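Local coordinates for fibronectin type III domain-containing protein (Simiduia agarivorans, PDB 6P2K) that probably cleaves the glucan backbone of xyloglucan, as a glycoside hydrolase family 74 enzyme built on seven-bladed beta-propellers, at residues 133-141 against 153-164; 177-187 against 190-200. All coordinates share one frame; numbering follows the deposited sequence.

Contact 1: 133-141 against 153-164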
ATOM      1  N   GLU B 133      24.157  57.878 -16.518  1.00 52.61           N
ATOM      2  CA  GLU B 133      23.985  57.982 -17.958  1.00 54.97           C
ATOM      3  C   GLU B 133      22.502  58.016 -18.320  1.00 56.90           C
ATOM      4  O   GLU B 133      21.630  57.657 -17.524  1.00 60.07           O
ATOM      5  CB  GLU B 133      24.673  56.816 -18.673  1.00 54.71           C
ATOM      6  CG  GLU B 133      26.170  56.992 -18.883  1.00 55.90           C
ATOM      7  CD  GLU B 133      26.753  55.953 -19.828  1.00 54.93           C
ATOM      8  OE1 GLU B 133      27.124  54.855 -19.357  1.00 52.76           O
ATOM      9  OE2 GLU B 133      26.843  56.236 -21.041  1.00 55.90           O
ATOM     10  N   THR B 134      22.221  58.463 -19.541  1.00 57.81           N
ATOM     11  CA  THR B 134      20.868  58.463 -20.077  1.00 59.27           C
ATOM     12  C   THR B 134      20.856  57.747 -21.420  1.00 57.43           C
ATOM     13  O   THR B 134      21.834  57.788 -22.172  1.00 55.94           O
ATOM     14  CB  THR B 134      20.305  59.890 -20.251  1.00 62.86           C
ATOM     15  OG1 THR B 134      20.991  60.558 -21.318  1.00 64.57           O
ATOM     16  CG2 THR B 134      20.460  60.694 -18.970  1.00 64.57           C
ATOM     17  N   ALA B 135      19.736  57.080 -21.708  1.00 55.99           N
ATOM     18  CA  ALA B 135      19.581  56.435 -23.007  1.00 54.76           C
ATOM     19  C   ALA B 135      19.616  57.461 -24.131  1.00 57.08           C
ATOM     20  O   ALA B 135      20.271  57.249 -25.158  1.00 55.89           O
ATOM     21  CB  ALA B 135      18.279  55.635 -23.047  1.00 54.52           C
ATOM     22  N   ALA B 136      18.926  58.583 -23.949  1.00 59.91           N
ATOM     23  CA  ALA B 136      18.947  59.643 -24.945  1.00 64.31           C
ATOM     24  C   ALA B 136      20.308  60.327 -24.965  1.00 67.56           C
ATOM     25  O   ALA B 136      20.928  60.551 -23.921  1.00 66.75           O
ATOM     26  CB  ALA B 136      17.846  60.664 -24.661  1.00 66.60           C
ATOM     27  N   GLY B 137      20.774  60.658 -26.166  1.00 69.01           N
ATOM     28  CA  GLY B 137      22.044  61.321 -26.326  1.00 67.98           C
ATOM     29  C   GLY B 137      22.558  61.266 -27.749  1.00 67.51           C
ATOM     30  O   GLY B 137      21.922  60.707 -28.649  1.00 64.13           O
ATOM     31  N   PRO B 138      23.726  61.857 -27.979  1.00 69.33           N
ATOM     32  CA  PRO B 138      24.312  61.824 -29.323  1.00 67.09           C
ATOM     33  C   PRO B 138      24.861  60.446 -29.651  1.00 68.29           C
ATOM     34  O   PRO B 138      25.499  59.795 -28.820  1.00 61.45           O
ATOM     35  CB  PRO B 138      25.437  62.867 -29.250  1.00 69.58           C
ATOM     36  CG  PRO B 138      25.208  63.623 -27.964  1.00 70.37           C
ATOM     37  CD  PRO B 138      24.522  62.670 -27.049  1.00 70.86           C
ATOM     38  N   GLY B 139      24.601  60.002 -30.878  1.00 68.16           N
ATOM     39  CA  GLY B 139      25.180  58.764 -31.360  1.00 64.82           C
ATOM     40  C   GLY B 139      26.680  58.918 -31.500  1.00 66.15           C
ATOM     41  O   GLY B 139      27.153  59.796 -32.242  1.00 65.13           O
ATOM     42  N   GLN B 140      27.443  58.094 -30.788  1.00 63.39           N
ATOM     43  CA  GLN B 140      28.890  58.228 -30.774  1.00 63.97           C
ATOM     44  C   GLN B 140      29.536  56.852 -30.763  1.00 61.93           C
ATOM     45  O   GLN B 140      28.896  55.839 -30.474  1.00 54.40           O
ATOM     46  CB  GLN B 140      29.365  59.054 -29.573  1.00 60.62           C
ATOM     47  CG  GLN B 140      29.175  60.546 -29.760  1.00 68.15           C
ATOM     48  CD  GLN B 140      29.768  61.351 -28.629  1.00 71.03           C
ATOM     49  OE1 GLN B 140      29.682  60.963 -27.465  1.00 70.68           O
ATOM     50  NE2 GLN B 140      30.385  62.479 -28.966  1.00 68.42           N
ATOM     51  N   VAL B 141      30.827  56.838 -31.082  1.00 64.21           N
ATOM     52  CA  VAL B 141      31.597  55.609 -31.244  1.00 62.20           C
ATOM     53  C   VAL B 141      33.049  55.907 -30.898  1.00 61.74           C
ATOM     54  O   VAL B 141      33.611  56.907 -31.355  1.00 64.73           O
ATOM     55  CB  VAL B 141      31.470  55.053 -32.679  1.00 65.41           C
ATOM     56  CG1 VAL B 141      32.701  54.251 -33.055  1.00 67.70           C
ATOM     57  CG2 VAL B 141      30.214  54.195 -32.815  1.00 62.16           C
ATOM     58  N   THR B 153      36.591  60.102 -29.782  1.00 65.72           N
ATOM     59  CA  THR B 153      35.137  60.024 -29.807  1.00 67.08           C
ATOM     60  C   THR B 153      34.641  60.535 -31.155  1.00 72.06           C
ATOM     61  O   THR B 153      34.758  61.727 -31.455  1.00 77.71           O
ATOM     62  CB  THR B 153      34.534  60.827 -28.657  1.00 66.28           C
ATOM     63  OG1 THR B 153      35.201  60.483 -27.437  1.00 64.36           O
ATOM     64  CG2 THR B 153      33.059  60.518 -28.519  1.00 65.33           C
ATOM     65  N   VAL B 154      34.096  59.630 -31.962  1.00 66.16           N
ATOM     66  CA  VAL B 154      33.511  59.973 -33.252  1.00 68.45           C
ATOM     67  C   VAL B 154      32.003  60.059 -33.076  1.00 73.60           C
ATOM     68  O   VAL B 154      31.369  59.108 -32.603  1.00 64.77           O
ATOM     69  CB  VAL B 154      33.884  58.946 -34.333  1.00 67.76           C
ATOM     70  CG1 VAL B 154      33.132  59.240 -35.623  1.00 74.31           C
ATOM     71  CG2 VAL B 154      35.378  58.957 -34.577  1.00 68.92           C
ATOM     72  N   THR B 155      31.429  61.196 -33.450  1.00 70.94           N
ATOM     73  CA  THR B 155      29.990  61.409 -33.397  1.00 71.02           C
ATOM     74  C   THR B 155      29.397  61.123 -34.770  1.00 73.42           C
ATOM     75  O   THR B 155      29.944  61.561 -35.788  1.00 75.78           O
ATOM     76  CB  THR B 155      29.666  62.846 -32.971  1.00 74.07           C
ATOM     77  OG1 THR B 155      30.188  63.090 -31.657  1.00 73.08           O
ATOM     78  CG2 THR B 155      28.161  63.082 -32.975  1.00 74.48           C
ATOM     79  N   PHE B 156      28.290  60.377 -34.802  1.00 70.07           N
ATOM     80  CA  PHE B 156      27.565  60.152 -36.043  1.00 71.20           C
ATOM     81  C   PHE B 156      26.119  60.629 -35.995  1.00 72.16           C
ATOM     82  O   PHE B 156      25.412  60.513 -37.003  1.00 79.08           O
ATOM     83  CB  PHE B 156      27.616  58.667 -36.447  1.00 69.11           C
ATOM     84  CG  PHE B 156      27.055  57.719 -35.422  1.00 64.77           C
ATOM     85  CD1 PHE B 156      25.707  57.394 -35.417  1.00 63.43           C
ATOM     86  CD2 PHE B 156      27.882  57.126 -34.483  1.00 61.84           C
ATOM     87  CE1 PHE B 156      25.193  56.512 -34.483  1.00 66.98           C
ATOM     88  CE2 PHE B 156      27.375  56.244 -33.547  1.00 65.38           C
ATOM     89  CZ  PHE B 156      26.028  55.936 -33.547  1.00 65.15           C
ATOM     90  N   ASP B 157      25.660  61.167 -34.867  1.00 71.90           N
ATOM     91  CA  ASP B 157      24.351  61.803 -34.793  1.00 73.47           C
ATOM     92  C   ASP B 157      24.387  62.843 -33.685  1.00 81.93           C
ATOM     93  O   ASP B 157      24.826  62.548 -32.570  1.00 81.17           O
ATOM     94  CB  ASP B 157      23.237  60.779 -34.541  1.00 70.55           C
ATOM     95  CG  ASP B 157      21.869  61.427 -34.426  1.00 72.28           C
ATOM     96  OD1 ASP B 157      21.487  61.824 -33.305  1.00 72.00           O
ATOM     97  OD2 ASP B 157      21.179  61.549 -35.462  1.00 82.34           O
ATOM     98  N   SER B 158      23.928  64.056 -33.998  1.00 84.65           N
ATOM     99  CA  SER B 158      24.058  65.190 -33.092  1.00 85.92           C
ATOM    100  C   SER B 158      22.900  65.324 -32.116  1.00 86.66           C
ATOM    101  O   SER B 158      23.018  66.066 -31.133  1.00 88.18           O
ATOM    102  CB  SER B 158      24.180  66.492 -33.892  1.00 90.22           C
ATOM    103  OG  SER B 158      24.919  66.290 -35.084  1.00 92.17           O
ATOM    104  N   ASN B 159      21.791  64.633 -32.358  1.00 85.97           N
ATOM    105  CA  ASN B 159      20.603  64.827 -31.542  1.00 87.76           C
ATOM    106  C   ASN B 159      20.762  64.155 -30.183  1.00 84.86           C
ATOM    107  O   ASN B 159      21.051  62.957 -30.099  1.00 81.10           O
ATOM    108  CB  ASN B 159      19.379  64.276 -32.264  1.00 78.15           C
ATOM    109  CG  ASN B 159      18.092  64.846 -31.726  1.00 83.17           C
ATOM    110  OD1 ASN B 159      18.074  65.468 -30.664  1.00 84.73           O
ATOM    111  ND2 ASN B 159      17.001  64.633 -32.451  1.00 83.84           N
ATOM    112  N   SER B 160      20.574  64.931 -29.118  1.00 86.47           N
ATOM    113  CA  SER B 160      20.555  64.406 -27.759  1.00 85.66           C
ATOM    114  C   SER B 160      19.150  64.067 -27.282  1.00 85.51           C
ATOM    115  O   SER B 160      18.992  63.560 -26.167  1.00 85.66           O
ATOM    116  CB  SER B 160      21.206  65.403 -26.792  1.00 89.58           C
ATOM    117  OG  SER B 160      20.574  66.669 -26.854  1.00 93.21           O
ATOM    118  N   SER B 161      18.127  64.334 -28.090  1.00 85.17           N
ATOM    119  CA  SER B 161      16.766  63.942 -27.753  1.00 84.17           C
ATOM    120  C   SER B 161      16.515  62.455 -27.956  1.00 77.44           C
ATOM    121  O   SER B 161      15.461  61.955 -27.543  1.00 75.87           O
ATOM    122  CB  SER B 161      15.773  64.747 -28.603  1.00 88.33           C
ATOM    123  OG  SER B 161      15.810  64.353 -29.971  1.00 90.57           O
ATOM    124  N   THR B 162      17.451  61.747 -28.585  1.00 73.83           N
ATOM    125  CA  THR B 162      17.202  60.444 -29.189  1.00 70.53           C
ATOM    126  C   THR B 162      18.075  59.351 -28.587  1.00 65.10           C
ATOM    127  O   THR B 162      19.188  59.601 -28.116  1.00 65.00           O
ATOM    128  CB  THR B 162      17.451  60.494 -30.689  1.00 73.53           C
ATOM    129  OG1 THR B 162      18.772  60.998 -30.915  1.00 78.01           O
ATOM    130  CG2 THR B 162      16.420  61.385 -31.383  1.00 76.96           C
ATOM    131  N   ASP B 163      17.567  58.118 -28.656  1.00 63.88           N
ATOM    132  CA  ASP B 163      18.250  56.971 -28.067  1.00 58.78           C
ATOM    133  C   ASP B 163      19.462  56.582 -28.904  1.00 55.27           C
ATOM    134  O   ASP B 163      19.357  56.396 -30.122  1.00 55.90           O
ATOM    135  CB  ASP B 163      17.276  55.800 -27.941  1.00 59.18           C
ATOM    136  CG  ASP B 163      17.877  54.605 -27.225  1.00 57.01           C
ATOM    137  OD1 ASP B 163      18.840  54.008 -27.750  1.00 54.80           O
ATOM    138  OD2 ASP B 163      17.392  54.272 -26.122  1.00 55.28           O
ATOM    139  N   ARG B 164      20.608  56.429 -28.238  1.00 56.64           N
ATOM    140  CA  ARG B 164      21.901  56.272 -28.892  1.00 57.33           C
ATOM    141  C   ARG B 164      22.449  54.854 -28.800  1.00 54.87           C
ATOM    142  O   ARG B 164      23.601  54.625 -29.177  1.00 50.37           O
ATOM    143  CB  ARG B 164      22.904  57.254 -28.287  1.00 58.73           C
ATOM    144  CG  ARG B 164      23.339  56.854 -26.894  1.00 53.35           C
ATOM    145  CD  ARG B 164      23.735  58.035 -26.030  1.00 55.31           C
ATOM    146  NE  ARG B 164      23.713  57.671 -24.615  1.00 57.28           N
ATOM    147  CZ  ARG B 164      24.690  57.011 -23.997  1.00 55.87           C
ATOM    148  NH1 ARG B 164      25.772  56.643 -24.671  1.00 56.48           N
ATOM    149  NH2 ARG B 164      24.585  56.716 -22.708  1.00 54.58           N
TER
HETATM  150  O   HOH W   1      27.415  54.676 -23.270  1.00 45.56           O
HETATM  151  O   HOH W   2      26.765  57.463 -27.623  1.00 41.84           O
HETATM  152  O   HOH W   3      26.380  55.859 -29.492  1.00 38.11           O

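Contact 2: 177-187 against 190-200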
ATOM      1  N   ASN B 177      38.242  48.849 -44.837  1.00 75.88           N
ATOM      2  CA  ASN B 177      37.904  50.208 -44.439  1.00 76.55           C
ATOM      3  C   ASN B 177      36.413  50.499 -44.542  1.00 70.37           C
ATOM      4  O   ASN B 177      35.992  51.624 -44.257  1.00 71.49           O
ATOM      5  CB  ASN B 177      38.707  51.211 -45.273  1.00 82.37           C
ATOM      6  CG  ASN B 177      40.193  51.140 -44.979  1.00 84.87           C
ATOM      7  OD1 ASN B 177      40.678  51.730 -44.013  1.00 86.42           O
ATOM      8  ND2 ASN B 177      40.926  50.425 -45.823  1.00 85.31           N
ATOM      9  N   THR B 178      35.614  49.508 -44.918  1.00 68.69           N
ATOM     10  CA  THR B 178      34.161  49.599 -44.936  1.00 67.69           C
ATOM     11  C   THR B 178      33.623  48.972 -43.652  1.00 65.16           C
ATOM     12  O   THR B 178      34.066  47.892 -43.262  1.00 65.32           O
ATOM     13  CB  THR B 178      33.588  48.876 -46.154  1.00 73.19           C
ATOM     14  OG1 THR B 178      34.195  49.401 -47.339  1.00 77.63           O
ATOM     15  CG2 THR B 178      32.068  49.046 -46.211  1.00 67.85           C
ATOM     16  N   VAL B 179      32.687  49.650 -42.991  1.00 62.77           N
ATOM     17  CA  VAL B 179      32.106  49.131 -41.750  1.00 61.17           C
ATOM     18  C   VAL B 179      30.780  49.842 -41.483  1.00 59.30           C
ATOM     19  O   VAL B 179      30.642  51.045 -41.727  1.00 61.72           O
ATOM     20  CB  VAL B 179      33.094  49.295 -40.570  1.00 58.54           C
ATOM     21  CG1 VAL B 179      33.683  50.706 -40.538  1.00 61.89           C
ATOM     22  CG2 VAL B 179      32.436  48.943 -39.246  1.00 54.64           C
ATOM     23  N   TYR B 180      29.801  49.079 -40.986  1.00 56.36           N
ATOM     24  CA  TYR B 180      28.484  49.575 -40.611  1.00 60.67           C
ATOM     25  C   TYR B 180      28.250  49.409 -39.115  1.00 57.83           C
ATOM     26  O   TYR B 180      28.837  48.542 -38.461  1.00 50.85           O
ATOM     27  CB  TYR B 180      27.356  48.838 -41.344  1.00 59.93           C
ATOM     28  CG  TYR B 180      27.428  48.844 -42.848  1.00 63.00           C
ATOM     29  CD1 TYR B 180      28.387  48.101 -43.521  1.00 62.95           C
ATOM     30  CD2 TYR B 180      26.513  49.570 -43.598  1.00 65.64           C
ATOM     31  CE1 TYR B 180      28.447  48.097 -44.892  1.00 66.03           C
ATOM     32  CE2 TYR B 180      26.563  49.572 -44.974  1.00 69.05           C
ATOM     33  CZ  TYR B 180      27.533  48.834 -45.616  1.00 67.99           C
ATOM     34  OH  TYR B 180      27.588  48.831 -46.989  1.00 67.42           O
ATOM     35  N   LEU B 181      27.353  50.235 -38.581  1.00 57.59           N
ATOM     36  CA  LEU B 181      26.842  50.056 -37.232  1.00 51.01           C
ATOM     37  C   LEU B 181      25.320  50.061 -37.261  1.00 53.16           C
ATOM     38  O   LEU B 181      24.696  50.742 -38.081  1.00 55.25           O
ATOM     39  CB  LEU B 181      27.354  51.140 -36.262  1.00 54.19           C
ATOM     40  CG  LEU B 181      26.901  52.597 -36.392  1.00 56.65           C
ATOM     41  CD1 LEU B 181      25.602  52.883 -35.638  1.00 56.06           C
ATOM     42  CD2 LEU B 181      28.012  53.496 -35.888  1.00 56.03           C
ATOM     43  N   GLY B 182      24.732  49.287 -36.355  1.00 49.99           N
ATOM     44  CA  GLY B 182      23.293  49.227 -36.215  1.00 48.87           C
ATOM     45  C   GLY B 182      22.844  49.778 -34.880  1.00 49.19           C
ATOM     46  O   GLY B 182      23.284  49.308 -33.829  1.00 48.70           O
ATOM     47  N   SER B 183      21.967  50.776 -34.904  1.00 48.71           N
ATOM     48  CA  SER B 183      21.653  51.521 -33.696  1.00 51.66           C
ATOM     49  C   SER B 183      20.171  51.864 -33.673  1.00 49.59           C
ATOM     50  O   SER B 183      19.455  51.699 -34.662  1.00 50.49           O
ATOM     51  CB  SER B 183      22.499  52.797 -33.599  1.00 52.19           C
ATOM     52  OG  SER B 183      22.003  53.658 -32.591  1.00 52.92           O
ATOM     53  N   ASN B 184      19.713  52.337 -32.514  1.00 49.40           N
ATOM     54  CA  ASN B 184      18.406  52.975 -32.460  1.00 50.97           C
ATOM     55  C   ASN B 184      18.394  54.280 -33.245  1.00 60.41           C
ATOM     56  O   ASN B 184      17.317  54.796 -33.559  1.00 63.89           O
ATOM     57  CB  ASN B 184      17.986  53.223 -31.009  1.00 52.89           C
ATOM     58  CG  ASN B 184      17.576  51.945 -30.291  1.00 53.90           C
ATOM     59  OD1 ASN B 184      16.971  51.047 -30.882  1.00 54.90           O
ATOM     60  ND2 ASN B 184      17.908  51.858 -29.007  1.00 50.66           N
ATOM     61  N   LYS B 185      19.568  54.834 -33.554  1.00 59.64           N
ATOM     62  CA  LYS B 185      19.635  55.959 -34.479  1.00 63.71           C
ATOM     63  C   LYS B 185      19.222  55.533 -35.880  1.00 65.61           C
ATOM     64  O   LYS B 185      18.559  56.289 -36.602  1.00 72.22           O
ATOM     65  CB  LYS B 185      21.054  56.531 -34.502  1.00 65.29           C
ATOM     66  CG  LYS B 185      21.580  56.985 -33.152  1.00 64.67           C
ATOM     67  CD  LYS B 185      20.650  58.015 -32.535  1.00 66.65           C
ATOM     68  CE  LYS B 185      21.285  58.691 -31.334  1.00 65.57           C
ATOM     69  NZ  LYS B 185      21.784  60.051 -31.652  1.00 68.36           N
ATOM     70  N   GLY B 186      19.588  54.324 -36.267  1.00 58.89           N
ATOM     71  CA  GLY B 186      19.450  53.813 -37.609  1.00 58.63           C
ATOM     72  C   GLY B 186      20.732  53.114 -38.010  1.00 57.55           C
ATOM     73  O   GLY B 186      21.657  52.967 -37.208  1.00 59.35           O
ATOM     74  N   VAL B 187      20.793  52.673 -39.262  1.00 58.45           N
ATOM     75  CA  VAL B 187      21.985  52.018 -39.784  1.00 60.48           C
ATOM     76  C   VAL B 187      22.879  53.075 -40.413  1.00 65.47           C
ATOM     77  O   VAL B 187      22.448  53.817 -41.302  1.00 71.03           O
ATOM     78  CB  VAL B 187      21.619  50.925 -40.798  1.00 57.27           C
ATOM     79  CG1 VAL B 187      22.863  50.449 -41.521  1.00 57.63           C
ATOM     80  CG2 VAL B 187      20.945  49.773 -40.090  1.00 53.88           C
ATOM     81  N   SER B 190      30.326  53.736 -42.738  1.00 70.76           N
ATOM     82  CA  SER B 190      31.563  54.474 -42.916  1.00 72.47           C
ATOM     83  C   SER B 190      32.429  53.754 -43.937  1.00 73.11           C
ATOM     84  O   SER B 190      32.596  52.531 -43.864  1.00 69.91           O
ATOM     85  CB  SER B 190      32.319  54.618 -41.594  1.00 69.58           C
ATOM     86  OG  SER B 190      33.720  54.632 -41.811  1.00 70.88           O
ATOM     87  N   THR B 191      32.950  54.508 -44.901  1.00 76.46           N
ATOM     88  CA  THR B 191      34.080  54.069 -45.704  1.00 78.03           C
ATOM     89  C   THR B 191      35.393  54.578 -45.130  1.00 78.84           C
ATOM     90  O   THR B 191      36.443  54.430 -45.762  1.00 80.81           O
ATOM     91  CB  THR B 191      33.920  54.528 -47.154  1.00 89.72           C
ATOM     92  OG1 THR B 191      33.338  55.836 -47.182  1.00 92.47           O
ATOM     93  CG2 THR B 191      33.021  53.563 -47.921  1.00 81.25           C
ATOM     94  N   ASN B 192      35.348  55.165 -43.935  1.00 82.51           N
ATOM     95  CA  ASN B 192      36.490  55.773 -43.273  1.00 84.14           C
ATOM     96  C   ASN B 192      37.228  54.813 -42.356  1.00 79.08           C
ATOM     97  O   ASN B 192      38.286  55.175 -41.828  1.00 76.19           O
ATOM     98  CB  ASN B 192      36.024  56.966 -42.431  1.00 86.93           C
ATOM     99  CG  ASN B 192      35.057  57.866 -43.177  1.00 94.66           C
ATOM    100  OD1 ASN B 192      34.206  57.390 -43.933  1.00 96.68           O
ATOM    101  ND2 ASN B 192      35.200  59.173 -42.992  1.00 97.84           N
ATOM    102  N   GLY B 193      36.679  53.625 -42.116  1.00 76.35           N
ATOM    103  CA  GLY B 193      37.072  52.836 -40.973  1.00 71.22           C
ATOM    104  C   GLY B 193      36.466  53.304 -39.670  1.00 66.11           C
ATOM    105  O   GLY B 193      36.826  52.776 -38.610  1.00 67.64           O
ATOM    106  N   GLY B 194      35.578  54.285 -39.713  1.00 67.48           N
ATOM    107  CA  GLY B 194      34.886  54.765 -38.545  1.00 65.92           C
ATOM    108  C   GLY B 194      35.162  56.201 -38.128  1.00 69.28           C
ATOM    109  O   GLY B 194      34.878  56.549 -36.976  1.00 69.30           O
ATOM    110  N   LEU B 195      35.690  57.043 -39.018  1.00 73.72           N
ATOM    111  CA  LEU B 195      35.967  58.427 -38.653  1.00 75.21           C
ATOM    112  C   LEU B 195      34.864  59.392 -39.071  1.00 77.13           C
ATOM    113  O   LEU B 195      34.739  60.464 -38.468  1.00 83.92           O
ATOM    114  CB  LEU B 195      37.305  58.880 -39.245  1.00 77.87           C
ATOM    115  CG  LEU B 195      38.529  58.081 -38.782  1.00 76.12           C
ATOM    116  CD1 LEU B 195      39.819  58.807 -39.136  1.00 81.28           C
ATOM    117  CD2 LEU B 195      38.466  57.801 -37.287  1.00 79.59           C
ATOM    118  N   ASN B 196      34.064  59.046 -40.080  1.00 77.70           N
ATOM    119  CA  ASN B 196      32.848  59.784 -40.392  1.00 79.42           C
ATOM    120  C   ASN B 196      31.769  58.801 -40.818  1.00 83.88           C
ATOM    121  O   ASN B 196      32.056  57.766 -41.425  1.00 76.14           O
ATOM    122  CB  ASN B 196      33.051  60.825 -41.503  1.00 89.67           C
ATOM    123  CG  ASN B 196      33.881  62.004 -41.055  1.00 86.87           C
ATOM    124  OD1 ASN B 196      33.392  62.874 -40.337  1.00 93.80           O
ATOM    125  ND2 ASN B 196      35.144  62.038 -41.471  1.00 88.53           N
ATOM    126  N   TRP B 197      30.522  59.142 -40.497  1.00 83.09           N
ATOM    127  CA  TRP B 197      29.370  58.309 -40.809  1.00 80.25           C
ATOM    128  C   TRP B 197      28.245  59.183 -41.343  1.00 81.58           C
ATOM    129  O   TRP B 197      28.295  60.414 -41.258  1.00 82.66           O
ATOM    130  CB  TRP B 197      28.868  57.544 -39.579  1.00 76.33           C
ATOM    131  CG  TRP B 197      29.903  56.789 -38.829  1.00 75.30           C
ATOM    132  CD1 TRP B 197      30.892  57.304 -38.043  1.00 74.03           C
ATOM    133  CD2 TRP B 197      30.028  55.366 -38.753  1.00 72.35           C
ATOM    134  NE1 TRP B 197      31.638  56.289 -37.497  1.00 70.85           N
ATOM    135  CE2 TRP B 197      31.127  55.088 -37.916  1.00 69.31           C
ATOM    136  CE3 TRP B 197      29.325  54.301 -39.322  1.00 70.66           C
ATOM    137  CZ2 TRP B 197      31.537  53.790 -37.634  1.00 65.67           C
ATOM    138  CZ3 TRP B 197      29.733  53.013 -39.040  1.00 68.01           C
ATOM    139  CH2 TRP B 197      30.829  52.768 -38.204  1.00 66.45           C
ATOM    140  N   GLN B 198      27.229  58.527 -41.910  1.00 81.42           N
ATOM    141  CA  GLN B 198      25.974  59.165 -42.293  1.00 85.42           C
ATOM    142  C   GLN B 198      24.922  58.080 -42.430  1.00 80.91           C
ATOM    143  O   GLN B 198      25.232  56.929 -42.752  1.00 74.30           O
ATOM    144  CB  GLN B 198      26.075  59.993 -43.594  1.00 95.64           C
ATOM    145  CG  GLN B 198      26.604  59.265 -44.815  1.00100.77           C
ATOM    146  CD  GLN B 198      28.082  59.062 -44.749  1.00105.06           C
ATOM    147  OE1 GLN B 198      28.852  60.019 -44.700  1.00110.48           O
ATOM    148  NE2 GLN B 198      28.495  57.809 -44.707  1.00101.68           N
ATOM    149  N   ARG B 199      23.672  58.463 -42.195  1.00 79.52           N
ATOM    150  CA  ARG B 199      22.609  57.496 -41.997  1.00 73.98           C
ATOM    151  C   ARG B 199      22.190  56.833 -43.302  1.00 79.76           C
ATOM    152  O   ARG B 199      22.058  57.488 -44.341  1.00 81.21           O
ATOM    153  CB  ARG B 199      21.409  58.170 -41.348  1.00 74.51           C
ATOM    154  CG  ARG B 199      20.429  57.202 -40.732  1.00 78.64           C
ATOM    155  CD  ARG B 199      19.438  57.941 -39.869  1.00 80.05           C
ATOM    156  NE  ARG B 199      18.254  57.133 -39.618  1.00 79.44           N
ATOM    157  CZ  ARG B 199      17.049  57.633 -39.371  1.00 83.99           C
ATOM    158  NH1 ARG B 199      16.866  58.947 -39.338  1.00 88.56           N
ATOM    159  NH2 ARG B 199      16.027  56.818 -39.158  1.00 82.47           N
ATOM    160  N   ILE B 200      21.993  55.521 -43.240  1.00 73.93           N
ATOM    161  CA  ILE B 200      21.306  54.780 -44.289  1.00 71.71           C
ATOM    162  C   ILE B 200      19.819  54.804 -43.972  1.00 71.17           C
ATOM    163  O   ILE B 200      19.414  54.561 -42.827  1.00 68.55           O
ATOM    164  CB  ILE B 200      21.833  53.339 -44.380  1.00 71.56           C
ATOM    165  CG1 ILE B 200      23.054  53.270 -45.299  1.00 70.46           C
ATOM    166  CG2 ILE B 200      20.741  52.386 -44.858  1.00 71.77           C
ATOM    167  CD1 ILE B 200      23.782  51.949 -45.230  1.00 67.84           C
TER
HETATM  168  O   HOH W   4      18.740  52.769 -40.934  1.00 38.90           O

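Contact 1: 133-141 against 153-164
Thr134 O is gripped by two nitrogens of one side chain: Arg164 NE reaches it at 3.1 Å and Arg164 NH2 at 3.0 Å. The carbonyl oxygen lies 3° out of the guanidinium plane, which makes this a side-on, in-plane grip. Arg164 NH2 also forms a salt bridge with Glu133 OE2 at 2.8 Å, meeting that oxygen from above the carboxylate plane; a water bridges Glu133 OE2 and Arg164 NH1, so Thr134 O, Glu133 OE2 and the NH1 waters fix the head group's rotation. Arg164 CG is held between its own backbone N and carbonyl carbon (chi1 73°), and from there the extended chain passes Gly137, whose CA is 3.7 Å from Arg164 CD. A beta carbon on Gly137 would clash there. Backbone bonds from Gly137 N to Thr162 O and from Arg164 N to Ala135 O tie the two loops together. Segment 133-141 then runs into, and 153-164 comes out of, the hairpin of strands 139-144 and 152-155, the last two strands of a four-stranded antiparallel propeller blade. Gly139 lies over one face of Phe156, its CA 3.9 Å from the ring centroid, a CH-pi contact, while Phe156 N donates to Gly139 O. On the Gln140 and Thr155 side of the sheet, Gln140 NE2 gives Thr155 OG1 a straight bond of 2.8 Å (168°) in the amide plane, and the Thr153 CG2 methyl lies 3.3 Å from Gln140 NE2.

Contact 2: 177-187 against 190-200
The Trp197 indole is covered on both faces: Leu181 CD2 stands over one, 3.6 Å from the six-membered ring's centroid and 10° off its normal, a CH-pi contact, while Ser190 CB lies over the other. Tyr180 CA meets the indole edge in plane. Leu181 CG sits between its backbone N and carbonyl carbon (chi1 69°), and chi2 of 87° turns CD2 onto the indole. The Tyr180 ring receives Ile200 CD1 at its edge, 3.7 Å from CE2. Lys185 O lies over one face of the Arg199 guanidinium, at too poor an angle for an NE hydrogen bond. Residues 190-197, linking strands 187-190 and 198-200 of a four-stranded propeller blade, follow the Asp-box pattern, with Asn192 at the usual aspartate position. Ser190 OG accepts from Asn192 N at 2.7 Å, forming an ST turn, and from Gly194 N at 2.8 Å. Replacing Trp197 with an alanine would probably open a gap between Leu181 and Ser190 and leave Leu181 CD2 without its ring. Val179 and Ser190 form an antiparallel hydrogen-bonded pair, Ser190 N to Val179 O being 2.9 Å. At the other end, Ile200 N donates to Val187 O at 2.6 Å, and a water joins Val187 N to Ile200 O.

Overall arrangement
The two contacts belong to successive four-stranded propeller blades, their centres about 14 Å apart. Contact 1 buries more area (911 against 632 Å²) but has fewer buried residues, 5 of 21 against 10 of 17, and is the more polar: an arginine, carbonyls and waters dominate its loops. Contact 2 rests more on apolar side chains around an indole. Across the blade interface Lys185 forms a salt bridge with Asp157 and a hydrogen bond to Gly137 O, Asn184 ND2 probably bonds Asp163 OD1, and Leu181 touches Val141 and Phe156. Contact 1 comes nearer a zinc site, the side chain of Ala135 lying about 10 Å from that of Asp124; contact 2 lies away from the metal sites.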